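Local coordinates for protein delta toxin (Clostridium perfringens, PDB 2YGT) that probably kills or lyses host cells as a haemolytic toxin of the leukocidin/haemolysin type, by opening a beta-barrel pore in their membranes, at residues T20-N25 with Y146-S151; S44-D49 with V277-D282; F78-S81 with G85-R88; D110-N115 with N124-S129; S188-I191 with N195-F198. All blocks are in the same frame, centred on the assembly; numbering follows the deposited sequence.

Interaction 1: residues T20-N25 with Y146-S151; sequences TIITQN and YAVSKS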
# COMPACT_ATOMS: atom_id res chain seq x y z
N THR A 20 9.23 9.23 22.83
CA THR A 20 9.95 10.40 22.35
C THR A 20 9.37 11.64 23.00
O THR A 20 8.20 11.97 22.79
CB THR A 20 9.86 10.53 20.82
OG1 THR A 20 10.44 9.37 20.20
CG2 THR A 20 10.61 11.77 20.35
N ILE A 21 10.17 12.33 23.80
CA ILE A 21 9.73 13.57 24.43
C ILE A 21 10.09 14.76 23.55
O ILE A 21 11.27 15.03 23.31
CB ILE A 21 10.33 13.76 25.83
CG1 ILE A 21 9.80 12.69 26.79
CG2 ILE A 21 10.02 15.15 26.37
CD1 ILE A 21 10.48 11.34 26.66
N ILE A 22 9.08 15.47 23.07
CA ILE A 22 9.28 16.55 22.12
C ILE A 22 8.94 17.90 22.73
O ILE A 22 7.82 18.12 23.19
CB ILE A 22 8.43 16.32 20.86
CG1 ILE A 22 8.66 14.91 20.32
CG2 ILE A 22 8.75 17.37 19.80
CD1 ILE A 22 7.50 14.35 19.55
N THR A 23 9.92 18.80 22.74
CA THR A 23 9.76 20.11 23.35
C THR A 23 9.96 21.23 22.33
O THR A 23 11.01 21.32 21.69
CB THR A 23 10.75 20.32 24.51
OG1 THR A 23 10.51 19.34 25.52
CG2 THR A 23 10.59 21.71 25.10
N GLN A 24 8.95 22.08 22.17
CA GLN A 24 9.03 23.20 21.25
C GLN A 24 8.51 24.47 21.91
O GLN A 24 7.31 24.62 22.15
CB GLN A 24 8.24 22.91 19.97
CG GLN A 24 8.35 23.99 18.91
N ASN A 25 9.43 25.39 22.21
CA ASN A 25 9.09 26.66 22.84
C ASN A 25 8.33 26.48 24.15
O ASN A 25 7.20 26.95 24.30
CB ASN A 25 8.28 27.53 21.88
CG ASN A 25 8.23 28.98 22.31
OD1 ASN A 25 9.26 29.59 22.59
ND2 ASN A 25 7.03 29.55 22.37
N TYR A 146 8.44 20.47 12.20
CA TYR A 146 7.21 19.93 12.77
C TYR A 146 7.54 19.16 14.04
O TYR A 146 8.62 18.57 14.16
CB TYR A 146 6.49 19.02 11.77
CG TYR A 146 5.80 19.76 10.65
CD1 TYR A 146 4.53 20.31 10.83
CD2 TYR A 146 6.40 19.90 9.40
CE1 TYR A 146 3.89 20.99 9.81
CE2 TYR A 146 5.76 20.57 8.37
CZ TYR A 146 4.51 21.11 8.58
OH TYR A 146 3.87 21.78 7.56
N ALA A 147 6.62 19.16 14.99
CA ALA A 147 6.82 18.44 16.25
C ALA A 147 6.99 16.95 16.00
O ALA A 147 7.80 16.29 16.66
CB ALA A 147 5.66 18.70 17.19
N VAL A 148 6.23 16.42 15.05
CA VAL A 148 6.32 15.01 14.68
C VAL A 148 6.13 14.84 13.18
O VAL A 148 5.13 15.29 12.63
CB VAL A 148 5.25 14.16 15.39
CG1 VAL A 148 5.37 12.70 14.98
CG2 VAL A 148 5.35 14.30 16.90
N SER A 149 7.08 14.21 12.51
CA SER A 149 6.91 13.90 11.10
C SER A 149 7.20 12.43 10.83
O SER A 149 8.19 11.88 11.32
CB SER A 149 7.80 14.79 10.22
OG SER A 149 9.07 14.20 10.02
N LYS A 150 6.32 11.79 10.07
CA LYS A 150 6.46 10.38 9.74
C LYS A 150 6.57 10.20 8.23
O LYS A 150 5.69 10.63 7.48
CB LYS A 150 5.28 9.58 10.30
CG LYS A 150 5.26 8.11 9.92
CD LYS A 150 6.57 7.43 10.31
CE LYS A 150 6.60 5.99 9.83
NZ LYS A 150 7.98 5.42 9.87
N SER A 151 7.65 9.57 7.79
CA SER A 151 7.88 9.37 6.36
C SER A 151 7.33 8.04 5.85
O SER A 151 7.42 7.01 6.51
CB SER A 151 9.37 9.47 6.03
OG SER A 151 9.76 10.82 5.88

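Interaction 2: residues S44-D49 with V277-D282; sequences SKITVD and VKFELD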
# COMPACT_ATOMS: atom_id res chain seq x y z
N SER A 44 0.50 -13.28 2.69
CA SER A 44 0.65 -11.84 2.64
C SER A 44 1.07 -11.37 4.03
O SER A 44 0.73 -12.00 5.03
CB SER A 44 -0.66 -11.16 2.24
OG SER A 44 -0.89 -11.28 0.85
N LYS A 45 1.83 -10.28 4.09
CA LYS A 45 2.30 -9.77 5.36
C LYS A 45 1.82 -8.35 5.58
O LYS A 45 1.85 -7.52 4.68
CB LYS A 45 3.83 -9.83 5.42
CG LYS A 45 4.40 -11.24 5.36
CD LYS A 45 5.88 -11.23 5.00
N ILE A 46 1.37 -8.08 6.80
CA ILE A 46 1.01 -6.72 7.18
C ILE A 46 1.72 -6.33 8.47
O ILE A 46 1.80 -7.11 9.42
CB ILE A 46 -0.52 -6.56 7.37
CG1 ILE A 46 -0.87 -5.10 7.66
CG2 ILE A 46 -1.02 -7.45 8.49
CD1 ILE A 46 -0.42 -4.14 6.58
N THR A 47 2.27 -5.12 8.47
CA THR A 47 2.88 -4.55 9.66
C THR A 47 2.33 -3.15 9.89
O THR A 47 2.34 -2.32 8.98
CB THR A 47 4.41 -4.46 9.52
OG1 THR A 47 4.98 -5.77 9.63
CG2 THR A 47 5.00 -3.57 10.61
N VAL A 48 1.83 -2.91 11.09
CA VAL A 48 1.33 -1.58 11.44
C VAL A 48 2.21 -0.92 12.49
O VAL A 48 2.47 -1.50 13.55
CB VAL A 48 -0.13 -1.63 11.94
CG1 VAL A 48 -1.07 -1.90 10.78
CG2 VAL A 48 -0.29 -2.66 13.04
N ASP A 49 2.67 0.28 12.19
CA ASP A 49 3.41 1.08 13.15
C ASP A 49 2.51 2.20 13.62
O ASP A 49 2.17 3.10 12.85
CB ASP A 49 4.68 1.66 12.52
CG ASP A 49 5.65 0.59 12.05
OD1 ASP A 49 5.78 -0.44 12.74
OD2 ASP A 49 6.27 0.78 10.98
N VAL A 277 -7.42 -8.41 8.21
CA VAL A 277 -6.84 -8.55 9.54
C VAL A 277 -7.36 -7.45 10.46
O VAL A 277 -7.40 -6.28 10.08
CB VAL A 277 -5.31 -8.49 9.50
CG1 VAL A 277 -4.73 -8.59 10.90
CG2 VAL A 277 -4.76 -9.60 8.63
N LYS A 278 -7.77 -7.82 11.67
CA LYS A 278 -8.30 -6.84 12.62
C LYS A 278 -7.27 -6.43 13.66
O LYS A 278 -6.51 -7.26 14.17
CB LYS A 278 -9.55 -7.39 13.31
CG LYS A 278 -10.76 -7.53 12.40
CD LYS A 278 -12.02 -7.80 13.21
N PHE A 279 -7.24 -5.14 13.98
CA PHE A 279 -6.33 -4.61 14.99
C PHE A 279 -7.08 -3.76 16.00
O PHE A 279 -7.96 -2.99 15.63
CB PHE A 279 -5.22 -3.78 14.34
CG PHE A 279 -4.18 -4.59 13.63
CD1 PHE A 279 -3.20 -5.26 14.34
CD2 PHE A 279 -4.18 -4.67 12.24
CE1 PHE A 279 -2.24 -6.00 13.68
CE2 PHE A 279 -3.22 -5.41 11.58
CZ PHE A 279 -2.25 -6.08 12.30
N GLU A 280 -6.73 -3.90 17.27
CA GLU A 280 -7.30 -3.05 18.31
C GLU A 280 -6.27 -2.02 18.76
O GLU A 280 -5.11 -2.35 18.99
CB GLU A 280 -7.79 -3.85 19.51
CG GLU A 280 -8.49 -2.99 20.56
CD GLU A 280 -9.04 -3.78 21.73
OE1 GLU A 280 -8.26 -4.14 22.64
OE2 GLU A 280 -10.27 -4.03 21.75
N LEU A 281 -6.72 -0.77 18.88
CA LEU A 281 -5.89 0.29 19.43
C LEU A 281 -6.26 0.56 20.89
O LEU A 281 -7.42 0.86 21.20
CB LEU A 281 -6.04 1.58 18.62
CG LEU A 281 -5.24 1.71 17.32
CD1 LEU A 281 -5.78 0.79 16.24
CD2 LEU A 281 -5.26 3.15 16.85
N ASP A 282 -5.28 0.44 21.77
CA ASP A 282 -5.46 0.84 23.15
C ASP A 282 -4.82 2.21 23.33
O ASP A 282 -3.60 2.33 23.39
CB ASP A 282 -4.85 -0.20 24.10
CG ASP A 282 -5.30 -0.01 25.53
OD1 ASP A 282 -5.38 1.15 25.99
OD2 ASP A 282 -5.58 -1.03 26.20

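Interaction 3: residues F78-S81 with G85-R88; sequences FALS and GVMR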
# COMPACT_ATOMS: atom_id res chain seq x y z
N PHE A 78 3.01 -21.27 -17.26
CA PHE A 78 2.85 -22.67 -17.66
C PHE A 78 2.38 -22.80 -19.10
O PHE A 78 1.79 -21.87 -19.66
CB PHE A 78 1.91 -23.40 -16.71
CG PHE A 78 0.52 -22.83 -16.66
CD1 PHE A 78 0.23 -21.77 -15.81
CD2 PHE A 78 -0.49 -23.34 -17.45
CE1 PHE A 78 -1.05 -21.24 -15.75
CE2 PHE A 78 -1.77 -22.81 -17.40
CZ PHE A 78 -2.05 -21.76 -16.55
N ALA A 79 2.65 -23.95 -19.69
CA ALA A 79 2.23 -24.23 -21.06
C ALA A 79 0.87 -24.90 -21.06
O ALA A 79 0.63 -25.85 -20.31
CB ALA A 79 3.26 -25.11 -21.77
N LEU A 80 -0.03 -24.39 -21.88
CA LEU A 80 -1.31 -25.04 -22.10
C LEU A 80 -1.07 -26.08 -23.18
O LEU A 80 -1.66 -27.17 -23.17
CB LEU A 80 -2.34 -24.01 -22.55
CG LEU A 80 -3.70 -24.07 -21.88
CD1 LEU A 80 -3.56 -24.56 -20.45
CD2 LEU A 80 -4.34 -22.69 -21.91
N SER A 81 -0.18 -25.73 -24.10
CA SER A 81 0.33 -26.65 -25.12
C SER A 81 1.62 -26.07 -25.66
O SER A 81 2.12 -25.06 -25.16
CB SER A 81 -0.69 -26.84 -26.25
OG SER A 81 -0.62 -25.77 -27.18
N GLY A 85 0.79 -20.56 -24.40
CA GLY A 85 1.37 -20.36 -23.09
C GLY A 85 0.62 -19.35 -22.25
O GLY A 85 -0.04 -18.45 -22.79
N VAL A 86 0.71 -19.48 -20.94
CA VAL A 86 -0.02 -18.60 -20.03
C VAL A 86 0.89 -18.02 -18.96
O VAL A 86 1.68 -18.73 -18.34
CB VAL A 86 -1.17 -19.35 -19.32
CG1 VAL A 86 -1.91 -18.40 -18.38
CG2 VAL A 86 -2.13 -19.96 -20.34
N MET A 87 0.79 -16.71 -18.77
CA MET A 87 1.47 -16.05 -17.66
C MET A 87 0.44 -15.39 -16.75
O MET A 87 -0.16 -14.38 -17.11
CB MET A 87 2.46 -15.00 -18.17
CG MET A 87 3.05 -14.14 -17.06
SD MET A 87 3.98 -12.73 -17.68
CE MET A 87 4.13 -11.75 -16.19
N ARG A 88 0.23 -15.98 -15.58
CA ARG A 88 -0.66 -15.39 -14.59
C ARG A 88 0.08 -14.30 -13.82
O ARG A 88 1.21 -14.50 -13.38
CB ARG A 88 -1.20 -16.47 -13.65
CG ARG A 88 -2.09 -17.47 -14.38
CD ARG A 88 -2.51 -18.64 -13.51
NE ARG A 88 -3.38 -18.24 -12.41
CZ ARG A 88 -4.26 -19.04 -11.83
NH1 ARG A 88 -4.41 -20.29 -12.25
NH2 ARG A 88 -5.01 -18.59 -10.83

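Interaction 4: residues D110-N115 with N124-S129; sequences DSVPKN and NTISYS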
# COMPACT_ATOMS: atom_id res chain seq x y z
N ASP A 110 -6.90 12.17 8.01
CA ASP A 110 -6.05 12.34 6.84
C ASP A 110 -5.31 11.05 6.50
O ASP A 110 -5.17 10.17 7.35
CB ASP A 110 -5.05 13.49 7.04
CG ASP A 110 -4.88 14.34 5.79
OD1 ASP A 110 -4.89 13.77 4.68
OD2 ASP A 110 -4.74 15.57 5.92
N SER A 111 -4.85 10.95 5.26
CA SER A 111 -4.13 9.76 4.81
C SER A 111 -3.28 10.04 3.58
O SER A 111 -3.48 11.03 2.88
CB SER A 111 -5.12 8.62 4.52
OG SER A 111 -6.06 8.99 3.54
N VAL A 112 -2.32 9.16 3.32
CA VAL A 112 -1.47 9.26 2.15
C VAL A 112 -1.16 7.86 1.65
O VAL A 112 -1.13 6.92 2.45
CB VAL A 112 -0.15 9.98 2.48
CG1 VAL A 112 -0.37 11.49 2.60
CG2 VAL A 112 0.46 9.42 3.76
N PRO A 113 -0.93 7.70 0.33
CA PRO A 113 -0.90 8.74 -0.71
C PRO A 113 -2.27 9.35 -1.00
O PRO A 113 -3.30 8.72 -0.74
CB PRO A 113 -0.41 7.99 -1.95
CG PRO A 113 0.14 6.69 -1.45
CD PRO A 113 -0.62 6.37 -0.21
N LYS A 114 -2.28 10.57 -1.53
CA LYS A 114 -3.52 11.24 -1.91
C LYS A 114 -3.74 11.10 -3.40
O LYS A 114 -2.80 10.93 -4.17
CB LYS A 114 -3.46 12.73 -1.58
CG LYS A 114 -3.22 13.04 -0.12
CD LYS A 114 -3.09 14.54 0.07
CE LYS A 114 -2.75 14.90 1.50
NZ LYS A 114 -2.52 16.36 1.65
N ASN A 115 -5.01 11.20 -3.81
CA ASN A 115 -5.37 11.18 -5.22
C ASN A 115 -4.64 10.10 -6.00
O ASN A 115 -4.80 8.91 -5.72
CB ASN A 115 -5.12 12.56 -5.85
CG ASN A 115 -5.93 13.66 -5.17
OD1 ASN A 115 -5.42 14.73 -4.87
ND2 ASN A 115 -7.21 13.38 -4.91
N ASN A 124 5.90 9.96 0.87
CA ASN A 124 4.91 10.81 1.51
C ASN A 124 5.32 11.18 2.93
O ASN A 124 6.15 10.50 3.54
CB ASN A 124 3.54 10.13 1.52
CG ASN A 124 3.04 9.82 0.13
OD1 ASN A 124 3.42 10.47 -0.85
ND2 ASN A 124 2.17 8.81 0.02
N THR A 125 4.74 12.24 3.46
CA THR A 125 5.09 12.70 4.79
C THR A 125 3.87 13.13 5.60
O THR A 125 3.05 13.91 5.12
CB THR A 125 6.06 13.89 4.71
OG1 THR A 125 7.16 13.55 3.87
CG2 THR A 125 6.56 14.27 6.10
N ILE A 126 3.77 12.61 6.82
CA ILE A 126 2.72 13.01 7.74
C ILE A 126 3.33 13.81 8.89
O ILE A 126 4.10 13.27 9.68
CB ILE A 126 1.97 11.79 8.31
CG1 ILE A 126 1.37 10.96 7.18
CG2 ILE A 126 0.89 12.24 9.29
CD1 ILE A 126 0.61 9.73 7.64
N SER A 127 3.00 15.09 8.96
CA SER A 127 3.59 15.97 9.96
C SER A 127 2.55 16.48 10.95
O SER A 127 1.47 16.92 10.57
CB SER A 127 4.29 17.15 9.28
OG SER A 127 5.23 16.68 8.33
N TYR A 128 2.90 16.42 12.23
CA TYR A 128 2.02 16.85 13.31
C TYR A 128 2.56 18.09 14.01
O TYR A 128 3.76 18.21 14.26
CB TYR A 128 1.85 15.71 14.33
CG TYR A 128 0.95 16.05 15.50
CD1 TYR A 128 1.47 16.63 16.66
CD2 TYR A 128 -0.41 15.80 15.46
CE1 TYR A 128 0.66 16.94 17.73
CE2 TYR A 128 -1.24 16.11 16.53
CZ TYR A 128 -0.70 16.68 17.66
OH TYR A 128 -1.51 16.99 18.72
N SER A 129 1.67 19.03 14.30
CA SER A 129 2.04 20.23 15.04
C SER A 129 1.36 20.24 16.40
O SER A 129 0.21 19.80 16.52
CB SER A 129 1.65 21.49 14.26
OG SER A 129 2.38 21.59 13.05

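Interaction 5: residues S188-I191 with N195-F198; sequences SWNI and NQMF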
# COMPACT_ATOMS: atom_id res chain seq x y z
N SER A 188 -3.95 -2.34 -25.23
CA SER A 188 -3.23 -2.48 -26.49
C SER A 188 -3.76 -3.65 -27.32
O SER A 188 -3.88 -4.77 -26.82
CB SER A 188 -1.73 -2.65 -26.25
OG SER A 188 -1.21 -1.57 -25.50
N TRP A 189 -4.09 -3.39 -28.58
CA TRP A 189 -4.46 -4.46 -29.49
C TRP A 189 -3.96 -4.22 -30.92
O TRP A 189 -4.43 -3.32 -31.62
CB TRP A 189 -5.97 -4.72 -29.49
CG TRP A 189 -6.32 -5.96 -30.26
CD1 TRP A 189 -6.76 -6.03 -31.55
CD2 TRP A 189 -6.21 -7.32 -29.81
NE1 TRP A 189 -6.95 -7.34 -31.92
CE2 TRP A 189 -6.62 -8.15 -30.87
CE3 TRP A 189 -5.81 -7.91 -28.60
CZ2 TRP A 189 -6.65 -9.54 -30.76
CZ3 TRP A 189 -5.84 -9.30 -28.50
CH2 TRP A 189 -6.26 -10.09 -29.57
N ASN A 190 -3.01 -5.04 -31.33
CA ASN A 190 -2.50 -5.03 -32.69
C ASN A 190 -3.19 -6.15 -33.47
O ASN A 190 -3.24 -7.29 -33.00
CB ASN A 190 -0.98 -5.23 -32.68
CG ASN A 190 -0.37 -5.25 -34.07
OD1 ASN A 190 -0.50 -6.22 -34.81
ND2 ASN A 190 0.32 -4.17 -34.41
N ILE A 191 -3.73 -5.83 -34.64
CA ILE A 191 -4.52 -6.81 -35.39
C ILE A 191 -3.78 -8.09 -35.73
O ILE A 191 -4.40 -9.14 -35.94
CB ILE A 191 -5.13 -6.22 -36.67
CG1 ILE A 191 -4.06 -5.55 -37.52
CG2 ILE A 191 -6.26 -5.25 -36.33
CD1 ILE A 191 -4.59 -4.99 -38.83
N ASN A 195 -2.34 -8.35 -28.10
CA ASN A 195 -1.78 -7.55 -27.02
C ASN A 195 -0.38 -8.05 -26.68
O ASN A 195 -0.21 -9.18 -26.23
CB ASN A 195 -2.68 -7.61 -25.78
CG ASN A 195 -2.14 -6.80 -24.61
OD1 ASN A 195 -0.94 -6.83 -24.32
ND2 ASN A 195 -3.02 -6.07 -23.93
N GLN A 196 0.62 -7.19 -26.88
CA GLN A 196 2.02 -7.61 -26.78
C GLN A 196 2.72 -7.14 -25.51
O GLN A 196 3.96 -7.11 -25.45
CB GLN A 196 2.81 -7.10 -27.99
CG GLN A 196 2.10 -7.26 -29.33
CD GLN A 196 2.69 -6.37 -30.40
OE1 GLN A 196 3.81 -6.59 -30.87
NE2 GLN A 196 1.94 -5.35 -30.80
N MET A 197 1.95 -6.79 -24.49
CA MET A 197 2.54 -6.18 -23.29
C MET A 197 3.62 -7.04 -22.62
O MET A 197 4.63 -6.51 -22.16
CB MET A 197 1.45 -5.74 -22.29
CG MET A 197 0.64 -6.86 -21.68
SD MET A 197 -0.79 -6.21 -20.78
CE MET A 197 -0.01 -5.00 -19.73
N PHE A 198 3.42 -8.35 -22.56
CA PHE A 198 4.40 -9.24 -21.93
C PHE A 198 5.00 -10.25 -22.91
O PHE A 198 5.55 -11.28 -22.51
CB PHE A 198 3.81 -9.95 -20.71
CG PHE A 198 3.34 -9.01 -19.64
CD1 PHE A 198 4.18 -8.03 -19.13
CD2 PHE A 198 2.05 -9.10 -19.14
CE1 PHE A 198 3.74 -7.17 -18.15
CE2 PHE A 198 1.61 -8.24 -18.15
CZ PHE A 198 2.46 -7.27 -17.65

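Interaction 1: residues T20-N25 with Y146-S151
I22 meets the bulge at A147 and V148 with two methyls, CD1 towards V148 and both towards the A147 carbonyl, and so provides a compact example of how a branched side chain can join two separate sheets. Its CD1 methyl touches V148 CG2 at 3.4 Å, a tight approach for two methyl carbons, and the two side chains cross at about a right angle. The other arm, CG2, lies 4.3 Å from A147 CB and 3.5 Å from A147 O, so that it packs against the backbone carbonyl as well as the methyl. CD1 comes equally close to that same oxygen, at 3.5 Å, and both methyls therefore rest on A147 O. The fork follows from the torsions of I22: with chi1 at -51°, CG2 stands anti to the backbone N while CG1 stands anti to the carbonyl carbon. On the other side V148 offers CG2, the branch beside its own backbone N. The side chains meet through methyls alone, with A147 O the one polar atom they lean on, and all three residues are buried.

A147 and V148 together face Y128 in a classic beta bulge, and both of its residues touch the isoleucine. I22 belongs to strand 19-24, which runs between strands 12-15 and 27-39 in the large antiparallel sheet; its backbone bonds to I29 and its side chain also touches K13. V148 opens strand 148-155, an outer strand of the three-stranded sheet, and bonds through its backbone to Y128 of the neighbouring strand 121-128.

Interaction 2: residues S44-D49 with V277-D282
The phenyl ring of F279 receives V48 CG2 over one face and I46 CG2 at its edge, near the ring plane. The face contact is a CH-pi interaction: V48 CG2 stands 4.0 Å from the centroid of the F279 ring and 12° off its normal, almost directly above the centre. V48 chi1 is -72°, which sets CG2 between the backbone N and the carbonyl carbon and points it at the aromatic system, while CG1 reaches only the margin, 4.2 Å from F279 CE2. At the edge, I46 CG2 lies 4.2 Å from F279 CZ. The same methyl continues the packing to V277, with I46 CG2 and V277 CG2 4.3 Å apart. Alternate residues of each strand thus point into a shared apolar layer, which I288 and I244 extend by touching V48 and F279 respectively.

The short strand segments run nearly parallel, their axes 10.1 Å apart at closest approach and inclined at 17°. That spacing is too wide for backbone pairing, and side chains alone fill it. Strand 45-54 comes from the seven-stranded sheet and strand 263-282 from the second large sheet, and such face-to-face packing is typical of a beta-sandwich core like that of the leukocidin family.

Interaction 3: residues F78-S81 with G85-R88
The beta-hairpin of strands 76-79 and 84-99 is pinned here by F78 and V86, an antiparallel hydrogen-bonded pair. V86 N donates a hydrogen bond to F78 O at 2.9 Å, close to linear at the carbonyl, and F78 N donates one to V86 O at 3.1 Å, in the carbonyl plane. A79 and G85 follow as a non-hydrogen-bonded pair, their CA atoms only 4.5 Å apart.

F78 and V86 project from the same face of the sheet and lie side by side. With chi1 at 60°, F78 CG sits between the backbone N and the carbonyl carbon, and the ring folds across towards the valine. V86 CB then stands over one ring face, 4.0 Å from the F78 centroid and 20° off the normal, a CH-pi contact. R88 CD meets the ring edge instead, 3.7 Å from F78 CE1, and L80 CD2 packs on V86 CG2 at 3.8 Å.

The chemistry implies a division of labour. Paired amides set the register of the hairpin, the phenylalanine shelters the valine and the aliphatic part of R88, and the guanidinium, bent away at chi3, is left to form a salt bridge with D270.

Interaction 4: residues D110-N115 with N124-S129
Just ahead of V112, which crosses to N124 and I126, the backbone N of S111 donates to D110 OD1 at 2.9 Å. The bond is bent, with an angle of 136° at the hydrogen, and uses the anti lone pair of the carboxylate oxygen. It ties the aspartate back onto its own strand; D110 and D166 are zinc ligands in a crystal structure of this protein, and S111 OG bonds to Q163 and, weakly, to D166.

The contact itself is carried by V112, P113, N124 and I126. V112 and N124 slide past each other in opposite directions, with V112 CB 3.8 Å from N124 CB. V112 CG2, set by a chi1 of -76° between the backbone N and the carbonyl carbon, fills the angle between its two partners: it lies 3.9 Å from N124 CB and also 3.9 Å from I126 CG1. The N124 and P113 side chains cross at about a right angle. A cis peptide bond precedes this proline and turns the chain sharply at the end of the strand, bringing the ring beside the asparagine.

V112 pairs through its backbone with G230 of strand 224-235, so strand 107-112 closes one margin of the seven-stranded sheet. N124 bonds to I152 of strand 148-155 and T125 to S137 of strand 134-137, which makes 121-128 the middle strand of the three-stranded sheet. The contact therefore packs the small sheet against the large one, consistent with a folded prestem lying against the sandwich, as in water-soluble leukocidins.

Interaction 5: residues S188-I191 with N195-F198
The W189 indole comes up obliquely, chiefly against backbone: W189 CE3 is 3.5 Å from N195 N, and CZ3 lies nearly as close. W189 folds over the start of N195-F198, although the side chain sets out away from that segment. Next to it, S188 O approaches N195 CB at 3.3 Å. The same oxygen is also 3.3 Å from N195 ND2, but the angle is too poor for a hydrogen bond; that amide nitrogen instead makes a weak one to N185 O.

At the other end N190 CB meets Q196 NE2 at 3.5 Å. The two side chains approach at a slant, their amide planes turned 68° apart, and their oxygens bond elsewhere: N190 OD1 accepts from the backbone of V192 and Y193, and Q196 OE1 from R202.

Residues 195-198 also carry an internal bond. A chi1 of 180° swings the N195 carboxamide away from its own N, and OD1 accepts from M197 N at 2.9 Å with a nearly straight angle of 165°, an Asx turn. Such a turn suits the long irregular connection between strand 170-177 and helix 219-222, in a region consistent with the loop-rich rim of leukocidin-type toxins.

How the interactions relate
From the N terminus, strand 19-24 enters interaction 1, whose partner lies beyond residue 145; within this large loop nest the hairpin of interaction 3 and the shorter loop of interaction 4. Interaction 2 starts inside it but closes only near the C terminus, so the two cross, and it encloses interactions 3, 4 and 5. Interactions 1 and 4 adjoin through strands 148-155 and 121-128, and both fix the three-stranded sheet to the seven-stranded one. Interaction 2 joins the two large sheets. Interactions 3 and 5 lie at the far end of the molecule, about 17 Å apart between centres, where M87 packs on F198.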